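Long-range contacts in tungstate ABC transporter, periplasmic tungstate-binding protein (Geobacter sulfurreducens, PDB 3LR1), which probably captures tungstate in the periplasm and hands it to an ABC transporter for uptake into the cell: residues I119-K124 and Q152-V157; N84-V89 and Y167-R172. One frame throughout, in Å; residues are numbered along the deposited sequence.

Contact 1: I119-K124 and Q152-V157; sequences ISRGDK and QGMGPV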
# COMPACT_ATOMS: atom_id res chain seq x y z
N ILE A 119 -11.74 -9.00 -8.48
CA ILE A 119 -11.75 -8.88 -7.01
C ILE A 119 -11.31 -7.48 -6.57
O ILE A 119 -10.13 -7.07 -6.79
CB ILE A 119 -10.80 -9.88 -6.37
CG1 ILE A 119 -10.84 -11.24 -7.07
CG2 ILE A 119 -11.07 -10.01 -4.90
CD1 ILE A 119 -12.24 -11.94 -7.19
N SER A 120 -12.24 -6.78 -5.91
CA SER A 120 -11.97 -5.53 -5.24
C SER A 120 -11.40 -5.81 -3.87
O SER A 120 -11.77 -6.77 -3.24
CB SER A 120 -13.27 -4.77 -5.08
OG SER A 120 -13.09 -3.54 -4.43
N ARG A 121 -10.52 -4.96 -3.38
CA ARG A 121 -10.08 -5.03 -1.99
C ARG A 121 -11.29 -4.76 -1.08
O ARG A 121 -11.40 -5.37 -0.00
CB ARG A 121 -8.98 -4.03 -1.69
CG ARG A 121 -7.60 -4.36 -2.30
CD ARG A 121 -6.89 -5.40 -1.44
NE ARG A 121 -6.70 -4.87 -0.09
CZ ARG A 121 -5.78 -3.99 0.27
NH1 ARG A 121 -4.88 -3.56 -0.60
NH2 ARG A 121 -5.77 -3.53 1.52
N GLY A 122 -12.18 -3.86 -1.51
CA GLY A 122 -13.37 -3.50 -0.73
C GLY A 122 -13.13 -3.17 0.74
O GLY A 122 -13.88 -3.64 1.61
N ASP A 123 -12.12 -2.35 1.03
CA ASP A 123 -11.80 -1.97 2.41
C ASP A 123 -11.40 -0.47 2.46
O ASP A 123 -11.78 0.34 1.62
CB ASP A 123 -10.69 -2.91 2.96
CG ASP A 123 -9.33 -2.83 2.15
OD1 ASP A 123 -9.25 -2.16 1.11
OD2 ASP A 123 -8.33 -3.47 2.59
N LYS A 124 -10.60 -0.13 3.45
CA LYS A 124 -10.17 1.25 3.74
C LYS A 124 -9.09 1.72 2.79
O LYS A 124 -8.68 2.89 2.84
CB LYS A 124 -9.56 1.21 5.20
CG LYS A 124 -9.69 2.37 6.24
CD LYS A 124 -11.07 2.53 7.00
CE LYS A 124 -11.59 1.24 7.74
NZ LYS A 124 -13.11 1.16 7.87
N GLN A 152 -10.47 -7.59 2.41
CA GLN A 152 -9.19 -8.14 2.87
C GLN A 152 -8.04 -7.39 2.24
O GLN A 152 -8.23 -6.64 1.26
CB GLN A 152 -9.04 -9.62 2.49
CG GLN A 152 -9.98 -10.48 3.27
CD GLN A 152 -9.64 -11.98 3.21
OE1 GLN A 152 -8.81 -12.49 4.01
NE2 GLN A 152 -10.30 -12.69 2.31
N GLY A 153 -6.85 -7.65 2.78
CA GLY A 153 -5.61 -7.05 2.28
C GLY A 153 -5.19 -7.53 0.92
O GLY A 153 -5.83 -8.38 0.35
N MSE A 154 -4.11 -6.98 0.39
CA MSE A 154 -3.70 -7.29 -0.96
C MSE A 154 -3.34 -8.77 -1.14
O MSE A 154 -3.65 -9.40 -2.17
CB MSE A 154 -2.55 -6.37 -1.37
CG MSE A 154 -2.29 -6.36 -2.80
SE MSE A 154 -3.69 -5.32 -3.64
CE MSE A 154 -4.69 -6.82 -4.50
N GLY A 155 -2.64 -9.33 -0.17
CA GLY A 155 -2.17 -10.70 -0.22
C GLY A 155 -3.33 -11.66 -0.38
O GLY A 155 -3.38 -12.50 -1.31
N PRO A 156 -4.31 -11.54 0.52
CA PRO A 156 -5.47 -12.44 0.36
C PRO A 156 -6.26 -12.19 -0.92
O PRO A 156 -6.90 -13.11 -1.44
CB PRO A 156 -6.33 -12.14 1.59
CG PRO A 156 -5.38 -11.55 2.58
CD PRO A 156 -4.11 -11.12 1.91
N VAL A 157 -6.25 -10.94 -1.42
CA VAL A 157 -6.95 -10.71 -2.68
C VAL A 157 -6.21 -11.40 -3.84
O VAL A 157 -6.84 -11.99 -4.68
CB VAL A 157 -7.22 -9.21 -2.90
CG1 VAL A 157 -7.56 -8.95 -4.38
CG2 VAL A 157 -8.41 -8.80 -1.89
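R121 carries this contact, reaching across to Q152, G153 and M154 where the chain turns into helix 154-164. Its CB lies at the margin, 4.0 Å from Q152 O. From there CG is anti to the carbonyl carbon (chi1 -72°), and further bends at chi2 and chi3 fold the chain back towards the helix start. R121 CD lies against both the Q152 carbonyl and V157 CG2, 3.8 Å from the latter. R121 NE donates to Q152 O at 2.7 Å, a short but bent bond (145°) that uses a lone pair in the carbonyl plane. The backbone N of M154 sits over one guanidinium face, 3.4 Å from R121 CZ; this is packing, not a bond, since that N and NE are both donors. R121 NH1 lies 3.7 Å from SE of M154, present as selenomethionine. R121 NH2 forms a salt bridge with D123 OD2 at 2.8 Å, on the syn lone pair; S125 binds D123 OD1. NE and NH2 each have an acceptor, which limits how far the group can rotate. Behind them I119 CG2 packs on V157 CG1 at 3.7 Å, two branched side chains sliding past each other. G153 is the N-cap residue, and its O takes the N-H of V157 in the first helical turn, while the M154 N-H bonds to S14. The R121 side chain comes within about 4 Å of a bound tungsten. A long cationic residue near this ion, set against a helix N-terminus, is consistent with the oxyanion site in the interlobe cleft of a periplasmic binding protein.

Contact 2: N84-V89 and Y167-R172; sequences NDFVIV and YTLTDR
V87 and T170 form a hydrogen-bonded antiparallel pair, exchanging V87 N to T170 O at 2.9 Å and T170 N to V87 O at 3.0 Å. V89 and T168 repeat the pattern, with I88 and L169 between them as a non-hydrogen-bonded pair.

Packing divides between the sheet faces. On one, the methyls V87 CG2 and T170 CG2 lie side by side 3.7 Å apart, and V89 and T168 match them. T170 OG1 stands anti to the backbone N (chi1 -176°), which turns CG2 towards V87 and lets the hydroxyl donate to D171 O. The other face joins I88 CG1 to L169 CD1. Beta-branched residues suit such extended backbone, and helix 154-164 packs on the threonine side.

Within this lobe strand 78-90 runs antiparallel to its neighbours 167-171 and 186-190, whereas 147-149, 118-120 and 167-171 run parallel, the order expected of a type II periplasmic binding protein lobe.

Polar side chains secure the end at which strand 167-171 gives way to helix 172-178. R172 makes a side-on, two-pronged salt bridge with D85, NE to OD2 and NH2 to OD1, both at 2.7 Å on syn lone pairs, with planes 16° apart; V87 CG1 lies over one guanidinium face, and Q190 takes a further bond from NH2. A leucine in place of R172 would probably leave the D85 carboxylate without its paired charge and Q190 without this donor. The R172 backbone N binds D85 O. N84 ND2 donates to OD2 of D171, the helix N-cap, at 2.9 Å; T174 holds OD1.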
# COMPACT_ATOMS: atom_id res chain seq x y z
N ASN A 84 6.26 2.53 -5.55
CA ASN A 84 5.33 1.55 -5.99
C ASN A 84 4.38 2.03 -7.09
O ASN A 84 4.29 3.29 -7.37
CB ASN A 84 4.51 1.06 -4.79
CG ASN A 84 4.20 -0.44 -4.83
OD1 ASN A 84 4.29 -1.11 -5.86
ND2 ASN A 84 3.74 -0.95 -3.70
N ASP A 85 3.69 1.08 -7.73
CA ASP A 85 2.72 1.46 -8.74
C ASP A 85 1.62 0.41 -8.90
O ASP A 85 1.76 -0.69 -8.39
CB ASP A 85 3.40 1.75 -10.06
CG ASP A 85 4.06 0.55 -10.66
OD1 ASP A 85 3.77 0.21 -11.83
OD2 ASP A 85 4.85 -0.09 -10.00
N PHE A 86 0.56 0.74 -9.62
CA PHE A 86 -0.54 -0.19 -9.71
C PHE A 86 -0.52 -0.94 -11.04
O PHE A 86 -0.34 -0.33 -12.10
CB PHE A 86 -1.86 0.52 -9.55
CG PHE A 86 -2.12 0.97 -8.14
CD1 PHE A 86 -2.36 0.05 -7.14
CD2 PHE A 86 -2.21 2.33 -7.86
CE1 PHE A 86 -2.63 0.48 -5.84
CE2 PHE A 86 -2.46 2.75 -6.58
CZ PHE A 86 -2.69 1.82 -5.58
N VAL A 87 -0.83 -2.24 -10.99
CA VAL A 87 -0.96 -3.04 -12.21
C VAL A 87 -2.25 -3.88 -12.16
O VAL A 87 -2.87 -4.05 -11.11
CB VAL A 87 0.31 -3.99 -12.39
CG1 VAL A 87 1.69 -3.20 -12.56
CG2 VAL A 87 0.44 -4.95 -11.23
N ILE A 88 -2.70 -4.39 -13.31
CA ILE A 88 -3.81 -5.30 -13.35
C ILE A 88 -3.22 -6.68 -13.72
O ILE A 88 -2.51 -6.85 -14.75
CB ILE A 88 -4.98 -4.88 -14.31
CG1 ILE A 88 -5.44 -3.43 -14.01
CG2 ILE A 88 -6.19 -5.94 -14.23
CD1 ILE A 88 -6.36 -2.75 -15.00
N VAL A 89 -3.49 -7.64 -12.85
CA VAL A 89 -3.10 -9.00 -13.05
C VAL A 89 -4.33 -9.87 -13.31
O VAL A 89 -5.46 -9.55 -12.96
CB VAL A 89 -2.28 -9.58 -11.84
CG1 VAL A 89 -0.88 -8.83 -11.63
CG2 VAL A 89 -3.11 -9.67 -10.57
N TYR A 167 -9.35 -11.29 -12.44
CA TYR A 167 -8.48 -10.16 -12.51
C TYR A 167 -8.57 -9.39 -11.19
O TYR A 167 -9.54 -9.48 -10.46
CB TYR A 167 -8.91 -9.25 -13.66
CG TYR A 167 -8.84 -9.84 -15.03
CD1 TYR A 167 -7.78 -9.53 -15.88
CD2 TYR A 167 -9.88 -10.62 -15.55
CE1 TYR A 167 -7.72 -10.04 -17.17
CE2 TYR A 167 -9.81 -11.12 -16.86
CZ TYR A 167 -8.73 -10.82 -17.66
OH TYR A 167 -8.66 -11.29 -18.98
N THR A 168 -7.52 -8.65 -10.89
CA THR A 168 -7.51 -7.76 -9.77
C THR A 168 -6.50 -6.63 -10.01
O THR A 168 -5.49 -6.83 -10.75
CB THR A 168 -7.24 -8.52 -8.41
OG1 THR A 168 -7.57 -7.63 -7.33
CG2 THR A 168 -5.78 -8.98 -8.27
N LEU A 169 -6.78 -5.48 -9.38
CA LEU A 169 -5.90 -4.36 -9.33
C LEU A 169 -5.02 -4.57 -8.09
O LEU A 169 -5.53 -4.80 -6.99
CB LEU A 169 -6.68 -3.05 -9.23
CG LEU A 169 -5.84 -1.80 -9.18
CD1 LEU A 169 -5.29 -1.42 -10.64
CD2 LEU A 169 -6.67 -0.64 -8.54
N THR A 170 -3.71 -4.59 -8.31
CA THR A 170 -2.74 -4.82 -7.23
C THR A 170 -1.59 -3.84 -7.30
O THR A 170 -1.21 -3.39 -8.37
CB THR A 170 -2.19 -6.31 -7.23
OG1 THR A 170 -1.32 -6.50 -6.10
CG2 THR A 170 -1.41 -6.66 -8.49
N ASP A 171 -1.02 -3.47 -6.14
CA ASP A 171 0.27 -2.78 -6.18
C ASP A 171 1.33 -3.83 -6.67
O ASP A 171 1.22 -5.02 -6.38
CB ASP A 171 0.61 -2.23 -4.82
CG ASP A 171 0.99 -3.30 -3.86
OD1 ASP A 171 0.06 -3.96 -3.33
OD2 ASP A 171 2.23 -3.47 -3.62
N ARG A 172 2.34 -3.35 -7.44
CA ARG A 172 3.33 -4.23 -8.05
C ARG A 172 4.17 -4.83 -6.98
O ARG A 172 4.62 -5.98 -7.10
CB ARG A 172 4.21 -3.42 -8.96
CG ARG A 172 5.14 -4.24 -9.79
CD ARG A 172 6.18 -3.26 -10.46
NE ARG A 172 5.54 -2.34 -11.41
CZ ARG A 172 5.31 -2.63 -12.69
NH1 ARG A 172 5.69 -3.81 -13.22
NH2 ARG A 172 4.76 -1.73 -13.48

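The two contacts lie in the same lobe, their centres about 12 Å apart, and share one sheet in which strands 118-120 and 167-171 are parallel neighbours. Along the chain the order is 84-89, 119-124, 152-157, 167-172, so contact 1 is nested inside the loop closed by contact 2. Helix 154-164 leads straight into strand 167-171, linking them in sequence as well. They also touch: I119 O lies 2.7 Å from T168 OG1, probably a hydrogen bond, and M154 packs against strand 167-171. Contact 2 joins two strands of the sheet beside which contact 1 places R121, probably at the interlobe cleft; the D171 side chain is about 6 Å from the bound tungsten.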